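Local atomic coordinates of transcriptional regulator, TetR family (Thermus thermophilus, PDB entry 3VPR), a protein that represses transcription as a TetR-family regulator, probably by binding cis-regulatory DNA through an N-terminal helix-turn-helix domain. Residues Lys14-Lys19 / Phe97-Gln102; Asn125-Leu130 / Asp143-Gly148. One frame throughout, in Å; residues are numbered along the deposited sequence.

Interaction 1: Lys14-Lys19 / Phe97-Gln102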
loop_
_atom_site.group_PDB
_atom_site.type_symbol
_atom_site.label_atom_id
_atom_site.label_comp_id
_atom_site.label_asym_id
_atom_site.label_seq_id
_atom_site.Cartn_x
_atom_site.Cartn_y
_atom_site.Cartn_z
ATOM N N LYS A 14 -18.269 2.319 8.444
ATOM C CA LYS A 14 -18.526 0.919 8.104
ATOM C C LYS A 14 -19.226 0.802 6.754
ATOM O O LYS A 14 -18.883 -0.051 5.943
ATOM C CB LYS A 14 -19.395 0.244 9.158
ATOM C CG LYS A 14 -18.734 0.062 10.498
ATOM C CD LYS A 14 -19.695 -0.630 11.460
ATOM C CE LYS A 14 -19.117 -0.709 12.863
ATOM N NZ LYS A 14 -20.060 -1.382 13.800
ATOM N N LEU A 15 -20.200 1.667 6.509
ATOM C CA LEU A 15 -20.938 1.610 5.256
ATOM C C LEU A 15 -20.018 1.907 4.074
ATOM O O LEU A 15 -20.099 1.243 3.045
ATOM C CB LEU A 15 -22.123 2.579 5.285
ATOM C CG LEU A 15 -22.943 2.585 4.001
ATOM C CD1 LEU A 15 -23.467 1.176 3.728
ATOM C CD2 LEU A 15 -24.091 3.566 4.126
ATOM N N PHE A 16 -19.137 2.890 4.229
ATOM C CA PHE A 16 -18.204 3.234 3.164
ATOM C C PHE A 16 -17.261 2.060 2.913
ATOM O O PHE A 16 -16.867 1.808 1.781
ATOM C CB PHE A 16 -17.374 4.468 3.521
ATOM C CG PHE A 16 -18.162 5.746 3.583
ATOM C CD1 PHE A 16 -19.272 5.940 2.771
ATOM C CD2 PHE A 16 -17.763 6.778 4.436
ATOM C CE1 PHE A 16 -19.980 7.148 2.805
ATOM C CE2 PHE A 16 -18.455 7.984 4.477
ATOM C CZ PHE A 16 -19.568 8.173 3.660
ATOM N N THR A 17 -16.889 1.354 3.976
ATOM C CA THR A 17 -16.007 0.202 3.848
ATOM C C THR A 17 -16.725 -0.935 3.104
ATOM O O THR A 17 -16.115 -1.660 2.325
ATOM C CB THR A 17 -15.557 -0.302 5.242
ATOM O OG1 THR A 17 -14.712 0.679 5.850
ATOM C CG2 THR A 17 -14.798 -1.633 5.127
ATOM N N GLU A 18 -18.026 -1.070 3.346
ATOM C CA GLU A 18 -18.840 -2.117 2.730
ATOM C C GLU A 18 -19.280 -1.799 1.300
ATOM O O GLU A 18 -19.315 -2.686 0.453
ATOM C CB GLU A 18 -20.090 -2.386 3.591
ATOM C CG GLU A 18 -19.818 -2.978 4.989
ATOM C CD GLU A 18 -20.993 -2.784 5.969
ATOM O OE1 GLU A 18 -20.924 -3.298 7.112
ATOM O OE2 GLU A 18 -21.983 -2.109 5.608
ATOM N N LYS A 19 -19.620 -0.537 1.040
ATOM C CA LYS A 19 -20.088 -0.099 -0.275
ATOM C C LYS A 19 -19.127 0.770 -1.086
ATOM O O LYS A 19 -19.281 0.883 -2.299
ATOM C CB LYS A 19 -21.374 0.715 -0.154
ATOM C CG LYS A 19 -22.588 0.009 0.352
ATOM C CD LYS A 19 -23.807 0.889 0.078
ATOM C CE LYS A 19 -23.960 1.149 -1.421
ATOM N NZ LYS A 19 -25.120 2.012 -1.778
ATOM N N PHE A 97 -9.875 3.388 8.627
ATOM C CA PHE A 97 -8.697 3.357 7.769
ATOM C C PHE A 97 -9.057 2.987 6.344
ATOM O O PHE A 97 -8.520 3.564 5.399
ATOM C CB PHE A 97 -7.665 2.394 8.343
ATOM C CG PHE A 97 -6.864 2.990 9.458
ATOM C CD1 PHE A 97 -5.686 3.683 9.191
ATOM C CD2 PHE A 97 -7.325 2.934 10.763
ATOM C CE1 PHE A 97 -4.982 4.315 10.214
ATOM C CE2 PHE A 97 -6.627 3.565 11.790
ATOM C CZ PHE A 97 -5.457 4.255 11.515
ATOM N N VAL A 98 -9.967 2.033 6.187
ATOM C CA VAL A 98 -10.395 1.634 4.858
ATOM C C VAL A 98 -11.079 2.833 4.202
ATOM O O VAL A 98 -10.948 3.062 3.001
ATOM C CB VAL A 98 -11.371 0.440 4.918
ATOM C CG1 VAL A 98 -11.935 0.149 3.521
ATOM C CG2 VAL A 98 -10.646 -0.787 5.465
ATOM N N THR A 99 -11.789 3.618 5.002
ATOM C CA THR A 99 -12.486 4.784 4.470
ATOM C C THR A 99 -11.496 5.867 4.048
ATOM O O THR A 99 -11.567 6.389 2.934
ATOM C CB THR A 99 -13.460 5.385 5.513
ATOM O OG1 THR A 99 -14.493 4.437 5.814
ATOM C CG2 THR A 99 -14.096 6.665 4.975
HETATM N N MSE A 100 -10.578 6.199 4.947
HETATM C CA MSE A 100 -9.575 7.228 4.690
HETATM C C MSE A 100 -8.690 6.991 3.458
HETATM O O MSE A 100 -8.502 7.890 2.635
HETATM C CB MSE A 100 -8.664 7.386 5.905
HETATM C CG MSE A 100 -7.453 8.233 5.587
HETATM SE SE MSE A 100 -5.920 7.740 6.604
HETATM C CE MSE A 100 -5.536 6.039 5.772
ATOM N N LEU A 101 -8.133 5.789 3.353
ATOM C CA LEU A 101 -7.251 5.443 2.246
ATOM C C LEU A 101 -7.872 5.697 0.877
ATOM O O LEU A 101 -7.303 6.410 0.049
ATOM C CB LEU A 101 -6.834 3.972 2.350
ATOM C CG LEU A 101 -5.719 3.515 1.404
ATOM C CD1 LEU A 101 -4.457 4.303 1.709
ATOM C CD2 LEU A 101 -5.460 2.017 1.568
ATOM N N GLN A 102 -9.044 5.122 0.643
ATOM C CA GLN A 102 -9.717 5.267 -0.640
ATOM C C GLN A 102 -10.240 6.676 -0.913
ATOM O O GLN A 102 -10.185 7.160 -2.044
ATOM C CB GLN A 102 -10.879 4.267 -0.739
ATOM C CG GLN A 102 -12.050 4.575 0.183
ATOM C CD GLN A 102 -13.222 3.617 0.004
ATOM O OE1 GLN A 102 -13.752 3.457 -1.098
ATOM N NE2 GLN A 102 -13.635 2.982 1.094
#
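Phe-16 and Thr-17 of helix 4-19 pack against Val-98, Thr-99 and Gln-102 of helix 94-103 in a small helix-helix contact, without a hydrogen bond across it, at the junction of the N-terminal and C-terminal parts of the chain. The segment axes cross at 64° and come within 8.5 Å. The backbones are nearest where Thr-17 faces Thr-99. On Thr-17, OG1 comes to 3.5 Å from CB of Val-98, while CG2 rests against CG1 of the same valine; the two side chains meet at about a right angle. Thr-17 OG1 lies 3.8 Å from Thr-99 OG1, yet each hydroxyl is bonded within its own helix, to the carbonyl oxygens of Ala-13 and Pro-95 respectively. With OG1 anti to the carbonyl carbon, Thr-99 turns its hydroxyl to CB of Phe-16 at 3.7 Å, and its methyl CG2 reaches the ring at CD2. This is the TetR architecture: the first helix of the DNA-binding domain leans on the helical C-terminal domain, and the Phe-16 ring turns back into its own domain, edge-to-face with Tyr-21 and against Leu-29 of the predicted helix-turn-helix. Leu-51 and Ile-54 of helix 47-70 also touch Thr-99. Gln-102 has CG in the crowded position between backbone N and carbonyl carbon (chi1 70°), which folds the amide back along its helix. There NE2 donates to Val-98 O over 3.3 Å, from above the carbonyl plane and bent to 141°, and lies 3.5 Å from Phe-16 O; OE1 takes a weak hydrogen bond from Tyr-21 N, just beyond helix 4-19.

Interaction 2: Asn125-Leu130 / Asp143-Gly148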
loop_
_atom_site.group_PDB
_atom_site.type_symbol
_atom_site.label_atom_id
_atom_site.label_comp_id
_atom_site.label_asym_id
_atom_site.label_seq_id
_atom_site.Cartn_x
_atom_site.Cartn_y
_atom_site.Cartn_z
ATOM N N ASN A 125 7.589 11.849 12.954
ATOM C CA ASN A 125 7.870 11.346 14.300
ATOM C C ASN A 125 8.672 10.047 14.199
ATOM O O ASN A 125 9.539 9.764 15.040
ATOM C CB ASN A 125 6.579 11.081 15.081
ATOM C CG ASN A 125 5.891 12.359 15.533
ATOM O OD1 ASN A 125 6.554 13.340 15.864
ATOM N ND2 ASN A 125 4.556 12.348 15.565
ATOM N N LEU A 126 8.389 9.253 13.165
ATOM C CA LEU A 126 9.109 8.000 12.989
ATOM C C LEU A 126 10.552 8.329 12.634
ATOM O O LEU A 126 11.484 7.724 13.158
ATOM C CB LEU A 126 8.468 7.152 11.878
ATOM C CG LEU A 126 9.165 5.827 11.538
ATOM C CD1 LEU A 126 9.324 4.990 12.790
ATOM C CD2 LEU A 126 8.349 5.066 10.471
ATOM N N ARG A 127 10.724 9.295 11.739
ATOM C CA ARG A 127 12.048 9.716 11.320
ATOM C C ARG A 127 12.859 10.202 12.509
ATOM O O ARG A 127 14.058 9.916 12.609
ATOM C CB ARG A 127 11.949 10.823 10.271
ATOM C CG ARG A 127 11.319 10.364 8.963
ATOM C CD ARG A 127 11.483 11.407 7.866
ATOM N NE ARG A 127 10.817 10.996 6.634
ATOM C CZ ARG A 127 10.756 11.734 5.529
ATOM N NH1 ARG A 127 11.325 12.930 5.496
ATOM N NH2 ARG A 127 10.121 11.279 4.455
ATOM N N ALA A 128 12.207 10.933 13.410
ATOM C CA ALA A 128 12.892 11.439 14.601
ATOM C C ALA A 128 13.412 10.280 15.445
ATOM O O ALA A 128 14.510 10.358 15.986
ATOM C CB ALA A 128 11.950 12.323 15.441
ATOM N N ILE A 129 12.627 9.212 15.567
ATOM C CA ILE A 129 13.065 8.046 16.341
ATOM C C ILE A 129 14.269 7.381 15.656
ATOM O O ILE A 129 15.252 7.036 16.301
ATOM C CB ILE A 129 11.947 6.995 16.477
ATOM C CG1 ILE A 129 10.804 7.548 17.324
ATOM C CG2 ILE A 129 12.492 5.721 17.095
ATOM C CD1 ILE A 129 9.625 6.591 17.451
ATOM N N LEU A 130 14.188 7.211 14.344
ATOM C CA LEU A 130 15.275 6.594 13.592
ATOM C C LEU A 130 16.523 7.468 13.626
ATOM O O LEU A 130 17.628 6.974 13.848
ATOM C CB LEU A 130 14.849 6.360 12.137
ATOM C CG LEU A 130 13.669 5.398 11.970
ATOM C CD1 LEU A 130 13.184 5.402 10.517
ATOM C CD2 LEU A 130 14.095 4.003 12.408
ATOM N N ASP A 143 19.644 5.822 5.409
ATOM C CA ASP A 143 18.853 6.950 4.934
ATOM C C ASP A 143 17.598 6.940 5.798
ATOM O O ASP A 143 16.786 6.015 5.706
ATOM C CB ASP A 143 18.471 6.761 3.466
ATOM C CG ASP A 143 17.694 7.938 2.914
ATOM O OD1 ASP A 143 16.617 8.253 3.457
ATOM O OD2 ASP A 143 18.158 8.549 1.935
ATOM N N VAL A 144 17.455 7.961 6.641
ATOM C CA VAL A 144 16.318 8.068 7.556
ATOM C C VAL A 144 14.947 8.126 6.860
ATOM O O VAL A 144 13.988 7.498 7.314
ATOM C CB VAL A 144 16.474 9.317 8.469
ATOM C CG1 VAL A 144 15.221 9.524 9.301
ATOM C CG2 VAL A 144 17.685 9.148 9.385
ATOM N N ALA A 145 14.850 8.882 5.768
ATOM C CA ALA A 145 13.580 8.995 5.058
ATOM C C ALA A 145 13.219 7.636 4.474
ATOM O O ALA A 145 12.074 7.200 4.561
ATOM C CB ALA A 145 13.666 10.060 3.942
ATOM N N LEU A 146 14.210 6.961 3.898
ATOM C CA LEU A 146 13.982 5.647 3.289
ATOM C C LEU A 146 13.623 4.592 4.335
ATOM O O LEU A 146 12.707 3.796 4.139
ATOM C CB LEU A 146 15.221 5.199 2.507
ATOM C CG LEU A 146 15.099 3.823 1.848
ATOM C CD1 LEU A 146 14.868 3.992 0.353
ATOM C CD2 LEU A 146 16.361 3.006 2.107
ATOM N N ALA A 147 14.344 4.584 5.449
ATOM C CA ALA A 147 14.063 3.615 6.504
ATOM C C ALA A 147 12.658 3.862 7.044
ATOM O O ALA A 147 11.911 2.914 7.334
ATOM C CB ALA A 147 15.094 3.739 7.633
ATOM N N GLY A 148 12.303 5.139 7.182
ATOM C CA GLY A 148 10.981 5.474 7.679
ATOM C C GLY A 148 9.907 5.035 6.705
ATOM O O GLY A 148 8.829 4.578 7.093
#
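The guanidinium of Arg-127 lies flat against Ala-145, whose CB sits over the centre of one face, 3.7 Å from CZ. NH2 has a weak, long ion pair with Glu-123, one turn back along helix 109-135. The arginine chain runs extended from CG to NE, with CG anti to the carbonyl carbon (chi1 -66°), and this carries the charged group past Val-144 to Ala-145. Val-144 CG1 meets the root of that chain, 3.7 Å from Arg-127 CB and 3.5 Å from Arg-127 O, the two side chains crossing obliquely. Deeper in, Leu-130 directs CD1 onto the backbone of helix 144-161, 3.5 Å from Gly-148 N and 3.8 Å from Ala-147 CB. Leu-126 reaches the same glycine with CD2, 3.4 Å from Gly-148 O. Both leucines thus touch main-chain atoms of Gly-148, whose CA is the nearest to that of Arg-127. The segment axes cross at 117° within the all-helical C-terminal domain of the TetR fold, next to the dimer interface: Leu-185 and Leu-180 of the second subunit pack on Leu-130 and Ala-147. Asp-143 is the N-cap of helix 144-161, its OD1 accepting from Leu-146 N at 2.8 Å and 165°. Leu-79 and Phe-82 of helix 75-92 also touch Leu-126. No hydrogen bond crosses between the segments, and Arg-127 NE is buried without a partner; the segments hold by van der Waals packing, the arginine included, its flat face lying on a methyl, and its charge is probably only loosely balanced by Glu-123.

Interactions 1 and 2 lie on opposite sides of the chain's centre, their own centres 29 Å apart, and share no helix, although helices 94-103 and 109-135 follow each other in the chain. Both are partly buried and neither has a hydrogen bond across it. Interaction 1 joins the DNA-binding part to the C-terminal domain through a phenylalanine, two threonines, a valine and a glutamine; both threonine hydroxyls bond within their own helices, while Gln-102 is weakly bonded to Tyr-21. Interaction 2 stays inside the C-terminal domain; it is larger, 322 against 224 Å², and more aliphatic, with buried leucines near the second subunit and a partly exposed arginine whose flat head rests on an alanine.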